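Local structure of phosphoribosylformylglycinamidine cyclo-ligase (Thermus thermophilus HB8, 5AVM) at residues Leu180-Tyr190 with Leu217-Phe228. The protein probably catalyses the ATP-dependent ring closure of formylglycinamidine ribonucleotide to aminoimidazole ribonucleotide in de novo purine biosynthesis. Numbering follows the deposited sequence.
Sequences LPSSGPHTNGY and LLRPHRAYLKEF. With SO4 (sulfate ion), chain L.
In the C-terminal domain of this AIR synthase, the loop that leaves strand 176-181 and ends in a sulfate-binding helix N-terminus lies along the extended linker between helices 213-218 and 225-233, His186 stacking on His221. With CG anti to the backbone N (chi1 -171°), the His221 ring lies face to face with His186, centroids 3.9 Å apart and planes 24° from parallel, His186 ND1 over its centre; Ser182 CB sits over the rim of the opposite face of His186. His221 ND1 shares a 2.7 Å hydrogen bond with Thr187 OG1, while NE2 is hydrogen-bonded to NE2 of His243. Ser183 OG donates a 2.6 Å hydrogen bond to Pro220 O, and a water joins that hydroxyl to His186 N and Arg219 O. Further along, Tyr224 turns a ring face to Leu180 CB, and its OH donates to Pro181 O at 2.6 Å from well above the carbonyl plane; Arg222 NH1 adds a weak bond. A phenylalanine in place of Tyr224 keeps the ring over Leu180 but would probably leave Pro181 O without its short hydroxyl partner. At the opposite end, Tyr190 OH donates to Leu217 O at 2.6 Å and is also hydrogen-bonded to Lys66 NZ. N-cap Gly189 N and Tyr190 N bind a sulfate, probably from the crystallisation liquor, at O4 (3.0 Å) and O3 (3.1 Å) respectively.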
loop_
_atom_site.group_PDB
_atom_site.type_symbol
_atom_site.label_atom_id
_atom_site.label_comp_id
_atom_site.label_asym_id
_atom_site.label_seq_id
_atom_site.Cartn_x
_atom_site.Cartn_y
_atom_site.Cartn_z
ATOM N N LEU B 180 2.772 26.199 6.814
ATOM C CA LEU B 180 1.638 26.368 5.919
ATOM C C LEU B 180 0.484 25.852 6.774
ATOM O O LEU B 180 0.574 24.772 7.369
ATOM C CB LEU B 180 1.813 25.525 4.658
ATOM C CG LEU B 180 3.064 25.856 3.843
ATOM C CD1 LEU B 180 3.031 25.072 2.547
ATOM C CD2 LEU B 180 3.121 27.361 3.569
ATOM N N PRO B 181 -0.615 26.623 6.851
ATOM C CA PRO B 181 -1.811 26.300 7.637
ATOM C C PRO B 181 -2.560 25.009 7.342
ATOM O O PRO B 181 -2.909 24.724 6.199
ATOM C CB PRO B 181 -2.684 27.537 7.440
ATOM C CG PRO B 181 -2.355 27.945 6.036
ATOM C CD PRO B 181 -0.848 27.823 6.020
ATOM N N SER B 182 -2.813 24.243 8.397
ATOM C CA SER B 182 -3.548 22.994 8.283
ATOM C C SER B 182 -5.028 23.356 8.225
ATOM O O SER B 182 -5.410 24.459 8.624
ATOM C CB SER B 182 -3.274 22.088 9.489
ATOM O OG SER B 182 -3.916 22.563 10.657
ATOM N N SER B 183 -5.852 22.432 7.732
ATOM C CA SER B 183 -7.288 22.660 7.591
ATOM C C SER B 183 -8.075 22.074 8.750
ATOM O O SER B 183 -9.306 22.029 8.727
ATOM C CB SER B 183 -7.789 22.016 6.309
ATOM O OG SER B 183 -7.781 20.608 6.459
ATOM N N GLY B 184 -7.361 21.615 9.766
ATOM C CA GLY B 184 -8.021 21.012 10.902
ATOM C C GLY B 184 -7.167 19.859 11.360
ATOM O O GLY B 184 -5.947 19.905 11.195
ATOM N N PRO B 185 -7.764 18.801 11.921
ATOM C CA PRO B 185 -6.946 17.674 12.379
ATOM C C PRO B 185 -6.244 16.921 11.248
ATOM O O PRO B 185 -5.297 16.170 11.484
ATOM C CB PRO B 185 -7.954 16.799 13.128
ATOM C CG PRO B 185 -9.033 17.788 13.554
ATOM C CD PRO B 185 -9.171 18.631 12.319
ATOM N N HIS B 186 -6.692 17.140 10.019
ATOM C CA HIS B 186 -6.113 16.450 8.874
ATOM C C HIS B 186 -6.358 14.956 9.012
ATOM O O HIS B 186 -7.513 14.532 9.082
ATOM C CB HIS B 186 -4.619 16.756 8.759
ATOM C CG HIS B 186 -4.326 18.021 8.010
ATOM N ND1 HIS B 186 -3.048 18.423 7.696
ATOM C CD2 HIS B 186 -5.155 18.943 7.465
ATOM C CE1 HIS B 186 -3.100 19.535 6.986
ATOM N NE2 HIS B 186 -4.367 19.872 6.830
ATOM N N THR B 187 -5.303 14.153 9.071
ATOM C CA THR B 187 -5.500 12.712 9.176
ATOM C C THR B 187 -4.685 11.978 10.233
ATOM O O THR B 187 -4.232 10.852 10.017
ATOM C CB THR B 187 -5.282 12.010 7.804
ATOM O OG1 THR B 187 -4.125 12.551 7.160
ATOM C CG2 THR B 187 -6.488 12.203 6.908
ATOM N N ASN B 188 -4.504 12.608 11.384
ATOM C CA ASN B 188 -3.784 11.971 12.472
ATOM C C ASN B 188 -4.400 12.409 13.795
ATOM O O ASN B 188 -4.809 13.561 13.940
ATOM C CB ASN B 188 -2.294 12.330 12.425
ATOM C CG ASN B 188 -1.513 11.472 11.433
ATOM O OD1 ASN B 188 -1.224 10.302 11.695
ATOM N ND2 ASN B 188 -1.175 12.052 10.288
ATOM N N GLY B 189 -4.486 11.475 14.743
ATOM C CA GLY B 189 -5.038 11.774 16.053
ATOM C C GLY B 189 -6.539 11.602 16.162
ATOM O O GLY B 189 -7.152 12.027 17.140
ATOM N N TYR B 190 -7.149 10.975 15.167
ATOM C CA TYR B 190 -8.578 10.793 15.219
ATOM C C TYR B 190 -9.032 9.720 16.189
ATOM O O TYR B 190 -10.232 9.491 16.344
ATOM C CB TYR B 190 -9.132 10.525 13.826
ATOM C CG TYR B 190 -9.298 11.793 13.025
ATOM C CD1 TYR B 190 -8.190 12.451 12.479
ATOM C CD2 TYR B 190 -10.560 12.358 12.839
ATOM C CE1 TYR B 190 -8.339 13.638 11.768
ATOM C CE2 TYR B 190 -10.718 13.543 12.132
ATOM C CZ TYR B 190 -9.602 14.175 11.599
ATOM O OH TYR B 190 -9.766 15.332 10.878
ATOM N N LEU B 217 -14.343 18.452 11.812
ATOM C CA LEU B 217 -13.515 17.262 12.011
ATOM C C LEU B 217 -13.308 16.429 10.752
ATOM O O LEU B 217 -12.347 15.658 10.665
ATOM C CB LEU B 217 -14.129 16.384 13.101
ATOM C CG LEU B 217 -13.354 16.167 14.402
ATOM C CD1 LEU B 217 -12.918 17.486 14.993
ATOM C CD2 LEU B 217 -14.249 15.413 15.376
ATOM N N LEU B 218 -14.210 16.584 9.787
ATOM C CA LEU B 218 -14.129 15.842 8.532
ATOM C C LEU B 218 -13.557 16.651 7.365
ATOM O O LEU B 218 -13.412 16.130 6.257
ATOM C CB LEU B 218 -15.504 15.273 8.158
ATOM C CG LEU B 218 -15.987 14.133 9.066
ATOM C CD1 LEU B 218 -17.322 13.606 8.571
ATOM C CD2 LEU B 218 -14.953 13.018 9.079
ATOM N N ARG B 219 -13.233 17.919 7.610
ATOM C CA ARG B 219 -12.639 18.756 6.573
ATOM C C ARG B 219 -11.394 18.007 6.103
ATOM O O ARG B 219 -10.508 17.679 6.903
ATOM C CB ARG B 219 -12.254 20.128 7.133
ATOM C CG ARG B 219 -11.566 21.037 6.127
ATOM C CD ARG B 219 -11.835 22.495 6.454
ATOM N NE ARG B 219 -13.240 22.856 6.226
ATOM C CZ ARG B 219 -13.999 23.509 7.104
ATOM N NH1 ARG B 219 -13.495 23.875 8.280
ATOM N NH2 ARG B 219 -15.261 23.795 6.809
ATOM N N PRO B 220 -11.315 17.718 4.798
ATOM C CA PRO B 220 -10.181 16.995 4.221
ATOM C C PRO B 220 -8.774 17.500 4.553
ATOM O O PRO B 220 -8.559 18.684 4.817
ATOM C CB PRO B 220 -10.470 17.049 2.722
ATOM C CG PRO B 220 -11.972 17.075 2.670
ATOM C CD PRO B 220 -12.305 18.060 3.759
ATOM N N HIS B 221 -7.825 16.568 4.541
ATOM C CA HIS B 221 -6.415 16.865 4.770
ATOM C C HIS B 221 -6.058 17.855 3.650
ATOM O O HIS B 221 -6.397 17.627 2.492
ATOM C CB HIS B 221 -5.608 15.571 4.623
ATOM C CG HIS B 221 -4.175 15.685 5.043
ATOM N ND1 HIS B 221 -3.659 14.986 6.114
ATOM C CD2 HIS B 221 -3.150 16.407 4.536
ATOM C CE1 HIS B 221 -2.377 15.275 6.249
ATOM N NE2 HIS B 221 -2.044 16.134 5.303
ATOM N N ARG B 222 -5.390 18.952 3.990
ATOM C CA ARG B 222 -5.031 19.960 2.995
ATOM C C ARG B 222 -3.740 19.668 2.219
ATOM O O ARG B 222 -2.707 19.346 2.810
ATOM C CB ARG B 222 -4.922 21.324 3.678
ATOM C CG ARG B 222 -4.641 22.488 2.754
ATOM C CD ARG B 222 -4.883 23.802 3.479
ATOM N NE ARG B 222 -6.302 23.968 3.791
ATOM C CZ ARG B 222 -6.800 24.890 4.619
ATOM N NH1 ARG B 222 -5.995 25.745 5.237
ATOM N NH2 ARG B 222 -8.109 24.960 4.827
ATOM N N ALA B 223 -3.810 19.791 0.893
ATOM C CA ALA B 223 -2.658 19.574 0.023
ATOM C C ALA B 223 -1.941 20.893 -0.230
ATOM O O ALA B 223 -2.583 21.925 -0.411
ATOM C CB ALA B 223 -3.102 18.979 -1.303
ATOM N N TYR B 224 -0.612 20.852 -0.257
ATOM C CA TYR B 224 0.186 22.052 -0.493
ATOM C C TYR B 224 0.919 22.037 -1.829
ATOM O O TYR B 224 1.947 22.698 -1.987
ATOM C CB TYR B 224 1.186 22.234 0.649
ATOM C CG TYR B 224 0.491 22.365 1.981
ATOM C CD1 TYR B 224 -0.296 23.481 2.270
ATOM C CD2 TYR B 224 0.541 21.336 2.913
ATOM C CE1 TYR B 224 -1.020 23.561 3.450
ATOM C CE2 TYR B 224 -0.175 21.405 4.093
ATOM C CZ TYR B 224 -0.956 22.516 4.355
ATOM O OH TYR B 224 -1.675 22.565 5.524
ATOM N N LEU B 225 0.379 21.293 -2.792
ATOM C CA LEU B 225 1.002 21.203 -4.107
ATOM C C LEU B 225 0.989 22.573 -4.797
ATOM O O LEU B 225 2.012 23.030 -5.319
ATOM C CB LEU B 225 0.279 20.144 -4.966
ATOM C CG LEU B 225 0.862 19.780 -6.347
ATOM C CD1 LEU B 225 2.345 19.458 -6.232
ATOM C CD2 LEU B 225 0.097 18.598 -6.932
ATOM N N LYS B 226 -0.168 23.230 -4.780
ATOM C CA LYS B 226 -0.315 24.544 -5.394
ATOM C C LYS B 226 0.724 25.500 -4.799
ATOM O O LYS B 226 1.392 26.238 -5.523
ATOM C CB LYS B 226 -1.747 25.042 -5.168
ATOM C CG LYS B 226 -2.792 24.006 -5.620
ATOM C CD LYS B 226 -4.245 24.412 -5.358
ATOM C CE LYS B 226 -4.750 25.459 -6.346
ATOM N NZ LYS B 226 -6.189 25.796 -6.113
ATOM N N GLU B 227 0.873 25.464 -3.477
ATOM C CA GLU B 227 1.849 26.305 -2.787
ATOM C C GLU B 227 3.237 26.089 -3.374
ATOM O O GLU B 227 3.792 26.972 -4.024
ATOM C CB GLU B 227 1.896 25.959 -1.302
ATOM C CG GLU B 227 1.056 26.836 -0.406
ATOM C CD GLU B 227 -0.422 26.551 -0.481
ATOM O OE1 GLU B 227 -0.806 25.530 -1.088
ATOM O OE2 GLU B 227 -1.198 27.351 0.087
ATOM N N PHE B 228 3.785 24.899 -3.129
ATOM C CA PHE B 228 5.110 24.515 -3.604
ATOM C C PHE B 228 5.390 24.918 -5.040
ATOM O O PHE B 228 6.463 25.438 -5.340
ATOM C CB PHE B 228 5.312 23.003 -3.448
ATOM C CG PHE B 228 5.726 22.595 -2.068
ATOM C CD1 PHE B 228 4.842 22.694 -1.002
ATOM C CD2 PHE B 228 7.027 22.168 -1.818
ATOM C CE1 PHE B 228 5.252 22.380 0.305
ATOM C CE2 PHE B 228 7.445 21.852 -0.516
ATOM C CZ PHE B 228 6.554 21.961 0.546
HETATM S S SO4 L . -5.097 7.963 13.866
HETATM O O1 SO4 L . -6.016 7.349 14.835
HETATM O O2 SO4 L . -4.651 6.944 12.884
HETATM O O3 SO4 L . -5.785 9.057 13.157
HETATM O O4 SO4 L . -3.930 8.511 14.583
HETATM O O HOH W 1 -8.411 18.866 8.683
HETATM O O HOH W 2 -11.458 22.151 10.193
#